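Local coordinates for secreted protein (Streptomyces lividans TK24, PDB 5LXZ) that is a copper-containing metalloradical protein of the galactose oxidase-like family, with a Kelch propeller, and probably catalyses oxidation at a copper-radical site, at residues K394-R406 and Q437-R450. The protein carries 1 engineered substitution. Sequence-based numbering, arbitrary orientation.
Sequences KFVDGPSLEKGTR and QARLYHPDTNEFER. With EDO (1,2-ethanediol), chain H.
Pro-399 lies over one face of the Phe-448 ring, its CG 4.2 Å from the ring centroid in a CH-pi contact. The same CG reaches the edge of the Tyr-441 ring, 3.7 Å from CE1, the two side chains crossing at about a right angle. Tyr-441 OH donates to Asn-446 OD1 (2.6 Å), and that amide in turn uses ND2 to hold a water shared with the carbonyl of Asp-397. Leu-401 CD2 extends the apolar patch, touching Phe-448 CE2 and, at 3.8 Å, Arg-439 CD.

Beyond it the contact turns polar. Glu-402, its chain extended and CG pointing opposite to its own N (chi1 179°), carries OE1 to Gln-437 NE2 (2.9 Å), which meets it nearly along the carboxylate C-O direction, the two planar groups only 13° apart. Gln-437 OE1 is gripped end-on by Arg-439 NH1 and NH2, in the guanidinium plane, and takes a further bond from a water that accepts from Lys-403 N. A leucine in place of Gln-437 would probably leave Glu-402 OE1 without its amide donor and Arg-439 NH1 and NH2 without their shared acceptor. Arg-450 CD covers one face of that guanidinium, while its own NH2 forms a salt bridge with Asp-453.

The segment 394-406 runs from the outermost strand of one four-stranded blade, 395-397, and borders the outer hairpin 438-450 of the next, as in a Kelch propeller. Here an apolar seam ends in an amide that joins a carboxylate to an arginine, NE2 giving to one and OE1 taking from the other.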
ATOM      1  N   LYS A 394      -4.101  22.878  -0.027  1.00 12.42           N
ATOM      2  CA  LYS A 394      -5.362  22.313  -0.436  1.00 12.40           C
ATOM      3  C   LYS A 394      -5.118  21.408  -1.617  1.00 11.14           C
ATOM      4  O   LYS A 394      -4.100  21.542  -2.324  1.00 11.43           O
ATOM      5  CB  LYS A 394      -6.371  23.389  -0.823  1.00 14.41           C
ATOM      6  CG  LYS A 394      -5.951  24.200  -2.027  1.00 17.02           C
ATOM      7  CD  LYS A 394      -6.846  25.391  -2.351  1.00 20.06           C
ATOM      8  CE  LYS A 394      -6.235  26.212  -3.485  1.00 21.83           C
ATOM      9  NZ  LYS A 394      -6.749  27.609  -3.484  0.50 22.51           N
ATOM     10  N   PHE A 395      -6.040  20.485  -1.807  1.00  9.47           N
ATOM     11  CA  PHE A 395      -6.123  19.717  -3.019  1.00  9.36           C
ATOM     12  C   PHE A 395      -6.853  20.500  -4.112  1.00  9.99           C
ATOM     13  O   PHE A 395      -7.867  21.173  -3.834  1.00 11.41           O
ATOM     14  CB  PHE A 395      -6.808  18.393  -2.801  1.00  9.35           C
ATOM     15  CG  PHE A 395      -5.951  17.377  -2.123  1.00  9.37           C
ATOM     16  CD1 PHE A 395      -5.122  16.533  -2.878  1.00  9.78           C
ATOM     17  CD2 PHE A 395      -6.011  17.225  -0.755  1.00  9.75           C
ATOM     18  CE1 PHE A 395      -4.361  15.571  -2.270  1.00 10.35           C
ATOM     19  CE2 PHE A 395      -5.210  16.244  -0.149  1.00  9.87           C
ATOM     20  CZ  PHE A 395      -4.418  15.445  -0.924  1.00  9.89           C
ATOM     21  N   VAL A 396      -6.330  20.358  -5.322  1.00  9.83           N
ATOM     22  CA  VAL A 396      -7.000  20.843  -6.543  1.00 10.44           C
ATOM     23  C   VAL A 396      -6.977  19.718  -7.523  1.00 10.73           C
ATOM     24  O   VAL A 396      -6.027  18.915  -7.541  1.00 10.29           O
ATOM     25  CB  VAL A 396      -6.338  22.092  -7.138  1.00 12.00           C
ATOM     26  CG1 VAL A 396      -6.363  23.222  -6.144  1.00 12.37           C
ATOM     27  CG2 VAL A 396      -4.921  21.826  -7.550  1.00 13.12           C
ATOM     28  N   ASP A 397      -7.998  19.606  -8.359  1.00 10.21           N
ATOM     29  CA  ASP A 397      -8.026  18.524  -9.329  1.00 10.72           C
ATOM     30  C   ASP A 397      -6.887  18.681 -10.327  1.00 10.77           C
ATOM     31  O   ASP A 397      -6.568  19.799 -10.773  1.00 10.91           O
ATOM     32  CB  ASP A 397      -9.352  18.476 -10.117  1.00 11.82           C
ATOM     33  CG  ASP A 397     -10.522  18.045  -9.288  1.00 13.33           C
ATOM     34  OD1 ASP A 397     -10.339  17.714  -8.098  1.00 13.63           O
ATOM     35  OD2 ASP A 397     -11.673  18.009  -9.826  1.00 13.66           O
ATOM     36  N   GLY A 398      -6.276  17.547 -10.665  1.00 10.45           N
ATOM     37  CA  GLY A 398      -5.346  17.457 -11.791  1.00  9.78           C
ATOM     38  C   GLY A 398      -6.081  16.900 -12.999  1.00  9.90           C
ATOM     39  O   GLY A 398      -7.323  16.888 -13.070  1.00 10.39           O
ATOM     40  N   PRO A 399      -5.327  16.415 -13.982  1.00  9.83           N
ATOM     41  CA  PRO A 399      -5.971  15.826 -15.141  1.00 10.42           C
ATOM     42  C   PRO A 399      -6.718  14.556 -14.799  1.00 10.55           C
ATOM     43  O   PRO A 399      -6.299  13.778 -13.909  1.00 10.30           O
ATOM     44  CB  PRO A 399      -4.785  15.526 -16.088  1.00 10.91           C
ATOM     45  CG  PRO A 399      -3.652  15.299 -15.161  1.00 10.50           C
ATOM     46  CD  PRO A 399      -3.855  16.234 -14.011  1.00 10.48           C
ATOM     47  N   SER A 400      -7.792  14.297 -15.524  1.00 11.28           N
ATOM     48  CA  SER A 400      -8.568  13.102 -15.299  1.00 10.98           C
ATOM     49  C   SER A 400      -8.199  11.922 -16.171  1.00 11.18           C
ATOM     50  O   SER A 400      -7.708  12.096 -17.290  1.00 11.78           O
ATOM     51  CB  SER A 400     -10.051  13.380 -15.472  1.00 11.93           C
ATOM     52  OG  SER A 400     -10.465  14.290 -14.479  1.00 13.78           O
ATOM     53  N   LEU A 401      -8.470  10.734 -15.652  1.00 10.52           N
ATOM     54  CA  LEU A 401      -8.473   9.503 -16.403  1.00 11.19           C
ATOM     55  C   LEU A 401      -9.754   9.451 -17.228  1.00 10.91           C
ATOM     56  O   LEU A 401     -10.666  10.278 -17.033  1.00 12.77           O
ATOM     57  CB  LEU A 401      -8.427   8.324 -15.445  1.00 11.61           C
ATOM     58  CG  LEU A 401      -7.236   8.313 -14.491  1.00 11.20           C
ATOM     59  CD1 LEU A 401      -7.458   7.334 -13.354  1.00 11.16           C
ATOM     60  CD2 LEU A 401      -5.954   7.996 -15.226  1.00 11.63           C
ATOM     61  N   GLU A 402      -9.847   8.491 -18.122  1.00 11.82           N
ATOM     62  CA  GLU A 402     -11.066   8.314 -18.923  1.00 13.45           C
ATOM     63  C   GLU A 402     -12.184   7.678 -18.104  1.00 14.52           C
ATOM     64  O   GLU A 402     -13.336   8.053 -18.272  1.00 16.04           O
ATOM     65  CB  GLU A 402     -10.806   7.516 -20.215  1.00 15.00           C
ATOM     66  CG  GLU A 402     -12.061   7.280 -21.064  1.00 17.25           C
ATOM     67  CD  GLU A 402     -11.928   6.253 -22.168  1.00 20.02           C
ATOM     68  OE1 GLU A 402     -10.919   5.553 -22.257  1.00 20.25           O
ATOM     69  OE2 GLU A 402     -12.891   6.160 -22.991  1.00 22.53           O
ATOM     70  N   LYS A 403     -11.867   6.731 -17.231  1.00 13.32           N
ATOM     71  CA  LYS A 403     -12.842   5.931 -16.520  1.00 13.89           C
ATOM     72  C   LYS A 403     -12.497   5.969 -15.051  1.00 11.65           C
ATOM     73  O   LYS A 403     -11.350   6.145 -14.713  1.00 10.99           O
ATOM     74  CB  LYS A 403     -12.739   4.474 -16.986  1.00 16.34           C
ATOM     75  CG  LYS A 403     -13.129   4.308 -18.448  1.00 20.14           C
ATOM     76  CD  LYS A 403     -12.820   2.914 -18.919  1.00 22.22           C
ATOM     77  CE  LYS A 403     -13.127   2.816 -20.404  1.00 24.55           C
ATOM     78  NZ  LYS A 403     -13.013   1.428 -20.882  1.00 27.73           N
ATOM     79  N   GLY A 404     -13.490   5.765 -14.216  1.00 10.52           N
ATOM     80  CA  GLY A 404     -13.240   5.585 -12.806  1.00  9.81           C
ATOM     81  C   GLY A 404     -12.337   4.381 -12.634  1.00  9.05           C
ATOM     82  O   GLY A 404     -12.537   3.336 -13.231  1.00  9.06           O
ATOM     83  N   THR A 405     -11.345   4.536 -11.772  1.00  8.18           N
ATOM     84  CA  THR A 405     -10.253   3.553 -11.672  1.00  8.23           C
ATOM     85  C   THR A 405      -9.873   3.274 -10.231  1.00  7.20           C
ATOM     86  O   THR A 405      -9.245   4.156  -9.617  1.00  7.51           O
ATOM     87  CB  THR A 405      -9.008   4.089 -12.406  1.00  8.42           C
ATOM     88  OG1 THR A 405      -9.347   4.432 -13.768  1.00  9.57           O
ATOM     89  CG2 THR A 405      -7.913   3.053 -12.461  1.00  9.22           C
ATOM     90  N   ARG A 406     -10.218   2.091  -9.717  1.00  6.59           N
ATOM     91  CA  ARG A 406      -9.616   1.557  -8.499  1.00  6.12           C
ATOM     92  C   ARG A 406      -8.246   0.960  -8.808  1.00  6.20           C
ATOM     93  O   ARG A 406      -8.012   0.418  -9.883  1.00  6.25           O
ATOM     94  CB  ARG A 406     -10.452   0.431  -7.903  1.00  6.22           C
ATOM     95  CG  ARG A 406     -11.781   0.812  -7.304  1.00  6.55           C
ATOM     96  CD  ARG A 406     -12.446  -0.426  -6.826  1.00  6.75           C
ATOM     97  NE  ARG A 406     -13.654  -0.185  -6.061  1.00  6.94           N
ATOM     98  CZ  ARG A 406     -13.701   0.063  -4.746  1.00  7.17           C
ATOM     99  NH1 ARG A 406     -12.583   0.234  -4.024  1.00  7.13           N
ATOM    100  NH2 ARG A 406     -14.858   0.164  -4.129  1.00  6.79           N
ATOM    101  N   GLN A 437      -5.153   0.404 -19.842  1.00  9.47           N
ATOM    102  CA  GLN A 437      -4.697   1.711 -20.287  1.00  9.37           C
ATOM    103  C   GLN A 437      -3.546   2.156 -19.440  1.00  8.86           C
ATOM    104  O   GLN A 437      -3.516   1.836 -18.233  1.00  9.01           O
ATOM    105  CB  GLN A 437      -5.759   2.789 -20.187  1.00  9.64           C
ATOM    106  CG  GLN A 437      -6.984   2.512 -21.017  1.00  9.83           C
ATOM    107  CD  GLN A 437      -8.029   3.591 -20.898  1.00 10.81           C
ATOM    108  OE1 GLN A 437      -7.909   4.543 -20.131  1.00 10.61           O
ATOM    109  NE2 GLN A 437      -9.113   3.417 -21.657  1.00 13.42           N
ATOM    110  N   ALA A 438      -2.590   2.806 -20.050  1.00  8.26           N
ATOM    111  CA  ALA A 438      -1.467   3.422 -19.365  1.00  8.38           C
ATOM    112  C   ALA A 438      -1.267   4.838 -19.841  1.00  8.45           C
ATOM    113  O   ALA A 438      -1.469   5.129 -21.040  1.00  8.65           O
ATOM    114  CB  ALA A 438      -0.188   2.629 -19.570  1.00  8.69           C
ATOM    115  N   ARG A 439      -0.788   5.698 -18.961  1.00  7.64           N
ATOM    116  CA  ARG A 439      -0.542   7.075 -19.221  1.00  8.51           C
ATOM    117  C   ARG A 439       0.741   7.505 -18.554  1.00  8.27           C
ATOM    118  O   ARG A 439       1.129   6.974 -17.504  1.00  8.12           O
ATOM    119  CB  ARG A 439      -1.651   7.957 -18.663  1.00  9.02           C
ATOM    120  CG  ARG A 439      -2.982   7.771 -19.347  1.00  9.59           C
ATOM    121  CD  ARG A 439      -4.088   8.332 -18.478  1.00  9.80           C
ATOM    122  NE  ARG A 439      -5.362   8.308 -19.201  1.00 10.58           N
ATOM    123  CZ  ARG A 439      -6.091   7.223 -19.423  1.00 10.73           C
ATOM    124  NH1 ARG A 439      -5.761   6.040 -18.921  1.00 10.08           N
ATOM    125  NH2 ARG A 439      -7.206   7.308 -20.183  1.00 11.51           N
ATOM    126  N   LEU A 440       1.378   8.493 -19.143  1.00  8.06           N
ATOM    127  CA  LEU A 440       2.400   9.264 -18.480  1.00  8.07           C
ATOM    128  C   LEU A 440       1.838  10.578 -18.008  1.00  9.07           C
ATOM    129  O   LEU A 440       1.259  11.347 -18.811  1.00  9.24           O
ATOM    130  CB  LEU A 440       3.608   9.495 -19.392  1.00  8.95           C
ATOM    131  CG  LEU A 440       4.409   8.287 -19.821  1.00  9.16           C
ATOM    132  CD1 LEU A 440       5.400   8.694 -20.886  1.00 10.20           C
ATOM    133  CD2 LEU A 440       5.121   7.594 -18.660  1.00  9.84           C
ATOM    134  N   TYR A 441       1.970  10.875 -16.718  1.00  8.59           N
ATOM    135  CA  TYR A 441       1.662  12.197 -16.176  1.00  8.98           C
ATOM    136  C   TYR A 441       2.925  13.030 -16.268  1.00  9.44           C
ATOM    137  O   TYR A 441       4.012  12.578 -15.905  1.00  9.30           O
ATOM    138  CB  TYR A 441       1.238  12.098 -14.716  1.00  9.43           C
ATOM    139  CG  TYR A 441       1.040  13.443 -14.095  1.00  9.43           C
ATOM    140  CD1 TYR A 441      -0.012  14.278 -14.501  1.00 10.11           C
ATOM    141  CD2 TYR A 441       1.931  13.940 -13.163  1.00  9.81           C
ATOM    142  CE1 TYR A 441      -0.141  15.560 -13.971  1.00 10.17           C
ATOM    143  CE2 TYR A 441       1.776  15.176 -12.604  1.00 10.08           C
ATOM    144  CZ  TYR A 441       0.741  16.001 -13.017  1.00 10.73           C
ATOM    145  OH  TYR A 441       0.627  17.253 -12.473  1.00 11.51           O
ATOM    146  N   HIS A 442       2.784  14.246 -16.770  1.00 10.33           N
ATOM    147  CA  HIS A 442       3.889  15.148 -16.929  1.00 12.01           C
ATOM    148  C   HIS A 442       3.671  16.314 -15.965  1.00 12.64           C
ATOM    149  O   HIS A 442       2.770  17.112 -16.190  1.00 12.45           O
ATOM    150  CB  HIS A 442       3.886  15.644 -18.370  1.00 13.13           C
ATOM    151  CG  HIS A 442       4.194  14.576 -19.368  1.00 14.27           C
ATOM    152  ND1 HIS A 442       5.454  14.022 -19.491  1.00 16.74           N
ATOM    153  CD2 HIS A 442       3.411  13.944 -20.264  1.00 15.43           C
ATOM    154  CE1 HIS A 442       5.433  13.102 -20.439  1.00 16.68           C
ATOM    155  NE2 HIS A 442       4.209  13.044 -20.932  1.00 17.02           N
ATOM    156  N   PRO A 443       4.437  16.390 -14.858  1.00 14.79           N
ATOM    157  CA  PRO A 443       4.184  17.478 -13.875  1.00 17.31           C
ATOM    158  C   PRO A 443       4.383  18.888 -14.442  1.00 19.59           C
ATOM    159  O   PRO A 443       3.706  19.825 -14.008  1.00 18.98           O
ATOM    160  CB  PRO A 443       5.183  17.202 -12.743  1.00 17.83           C
ATOM    161  CG  PRO A 443       5.555  15.774 -12.899  1.00 18.14           C
ATOM    162  CD  PRO A 443       5.387  15.387 -14.344  1.00 15.90           C
ATOM    163  N   ASP A 444       5.263  19.024 -15.429  1.00 21.51           N
ATOM    164  CA  ASP A 444       5.538  20.345 -16.009  1.00 25.25           C
ATOM    165  C   ASP A 444       4.369  20.897 -16.844  1.00 24.37           C
ATOM    166  O   ASP A 444       4.155  22.120 -16.869  1.00 26.03           O
ATOM    167  CB  ASP A 444       6.900  20.380 -16.751  1.00 28.65           C
ATOM    168  CG  ASP A 444       7.017  19.350 -17.891  1.00 35.11           C
ATOM    169  OD1 ASP A 444       6.098  18.527 -18.109  1.00 38.56           O
ATOM    170  OD2 ASP A 444       8.074  19.360 -18.571  1.00 40.63           O
ATOM    171  N   THR A 445       3.577  20.022 -17.466  1.00 19.22           N
ATOM    172  CA  THR A 445       2.397  20.444 -18.221  1.00 18.48           C
ATOM    173  C   THR A 445       1.090  20.171 -17.471  1.00 16.22           C
ATOM    174  O   THR A 445       0.014  20.628 -17.852  1.00 15.27           O
ATOM    175  CB  THR A 445       2.332  19.724 -19.557  1.00 20.51           C
ATOM    176  OG1 THR A 445       2.205  18.310 -19.338  1.00 19.29           O
ATOM    177  CG2 THR A 445       3.598  20.049 -20.396  1.00 22.56           C
ATOM    178  N   ASN A 446       1.174  19.407 -16.378  1.00 14.38           N
ATOM    179  CA  ASN A 446      -0.022  18.956 -15.654  1.00 13.28           C
ATOM    180  C   ASN A 446      -1.025  18.227 -16.514  1.00 12.58           C
ATOM    181  O   ASN A 446      -2.240  18.335 -16.303  1.00 12.48           O
ATOM    182  CB  ASN A 446      -0.653  20.120 -14.882  1.00 13.26           C
ATOM    183  CG  ASN A 446      -1.589  19.665 -13.770  1.00 13.72           C
ATOM    184  OD1 ASN A 446      -1.426  18.609 -13.163  1.00 12.49           O
ATOM    185  ND2 ASN A 446      -2.558  20.482 -13.479  1.00 14.62           N
ATOM    186  N   GLU A 447      -0.512  17.422 -17.447  1.00 13.02           N
ATOM    187  CA  GLU A 447      -1.367  16.634 -18.310  1.00 14.05           C
ATOM    188  C   GLU A 447      -0.937  15.194 -18.368  1.00 11.88           C
ATOM    189  O   GLU A 447       0.215  14.872 -18.113  1.00 11.89           O
ATOM    190  CB  GLU A 447      -1.361  17.197 -19.746  1.00 16.83           C
ATOM    191  CG  GLU A 447      -1.835  18.650 -19.859  1.00 20.02           C
ATOM    192  CD  GLU A 447      -3.325  18.840 -19.788  1.00 24.26           C
ATOM    193  OE1 GLU A 447      -4.074  17.982 -19.260  1.00 25.84           O
ATOM    194  OE2 GLU A 447      -3.791  19.916 -20.275  1.00 29.95           O
ATOM    195  N   PHE A 448      -1.871  14.357 -18.775  1.00 11.65           N
ATOM    196  CA  PHE A 448      -1.619  12.953 -19.108  1.00 11.54           C
ATOM    197  C   PHE A 448      -1.380  12.799 -20.604  1.00 12.79           C
ATOM    198  O   PHE A 448      -2.013  13.469 -21.419  1.00 13.59           O
ATOM    199  CB  PHE A 448      -2.833  12.091 -18.787  1.00 11.44           C
ATOM    200  CG  PHE A 448      -2.970  11.690 -17.344  1.00 11.22           C
ATOM    201  CD1 PHE A 448      -1.957  11.017 -16.710  1.00 11.12           C
ATOM    202  CD2 PHE A 448      -4.186  11.848 -16.685  1.00 11.82           C
ATOM    203  CE1 PHE A 448      -2.115  10.581 -15.399  1.00 11.26           C
ATOM    204  CE2 PHE A 448      -4.347  11.428 -15.377  1.00 11.24           C
ATOM    205  CZ  PHE A 448      -3.313  10.781 -14.746  1.00 11.33           C
ATOM    206  N   GLU A 449      -0.469  11.891 -20.923  1.00 12.62           N
ATOM    207  CA  GLU A 449      -0.201  11.434 -22.289  1.00 13.74           C
ATOM    208  C   GLU A 449      -0.500   9.949 -22.284  1.00 13.09           C
ATOM    209  O   GLU A 449       0.096   9.211 -21.516  1.00 11.69           O
ATOM    210  CB  GLU A 449       1.256  11.688 -22.640  1.00 15.40           C
ATOM    211  CG  GLU A 449       1.721  11.056 -23.942  1.00 17.89           C
ATOM    212  CD  GLU A 449       3.230  11.128 -24.127  1.00 20.91           C
ATOM    213  OE1 GLU A 449       3.956  11.591 -23.222  1.00 21.99           O
ATOM    214  OE2 GLU A 449       3.725  10.670 -25.203  1.00 25.02           O
ATOM    215  N   ARG A 450      -1.424   9.490 -23.106  1.00 12.29           N
ATOM    216  CA  ARG A 450      -1.654   8.079 -23.260  1.00 12.22           C
ATOM    217  C   ARG A 450      -0.460   7.396 -23.935  1.00 11.48           C
ATOM    218  O   ARG A 450       0.112   7.907 -24.899  1.00 12.26           O
ATOM    219  CB  ARG A 450      -2.906   7.890 -24.091  1.00 14.73           C
ATOM    220  CG  ARG A 450      -3.375   6.498 -24.122  1.00 17.14           C
ATOM    221  CD  ARG A 450      -4.346   6.150 -23.024  1.00 17.47           C
ATOM    222  NE  ARG A 450      -4.818   4.847 -23.435  1.00 18.24           N
ATOM    223  CZ  ARG A 450      -5.967   4.542 -23.999  1.00 17.70           C
ATOM    224  NH1 ARG A 450      -6.938   5.440 -24.134  1.00 19.51           N
ATOM    225  NH2 ARG A 450      -6.170   3.296 -24.370  1.00 17.30           N
TER
HETATM  226  C1  EDO H 707      -6.366  19.904 -15.312  1.00 42.74           C
HETATM  227  O1  EDO H 707      -6.470  20.801 -14.203  1.00 46.78           O
HETATM  228  C2  EDO H 707      -4.888  19.767 -15.647  1.00 42.73           C
HETATM  229  O2  EDO H 707      -4.649  19.367 -17.000  1.00 41.31           O
HETATM  230  O   HOH W   1      -3.991  20.909 -10.960  1.00 21.69           O
HETATM  231  O   HOH W   2      -6.431  10.945 -19.564  1.00 24.65           O
HETATM  232  O   HOH W   3      -9.076   5.634 -17.852  1.00 11.82           O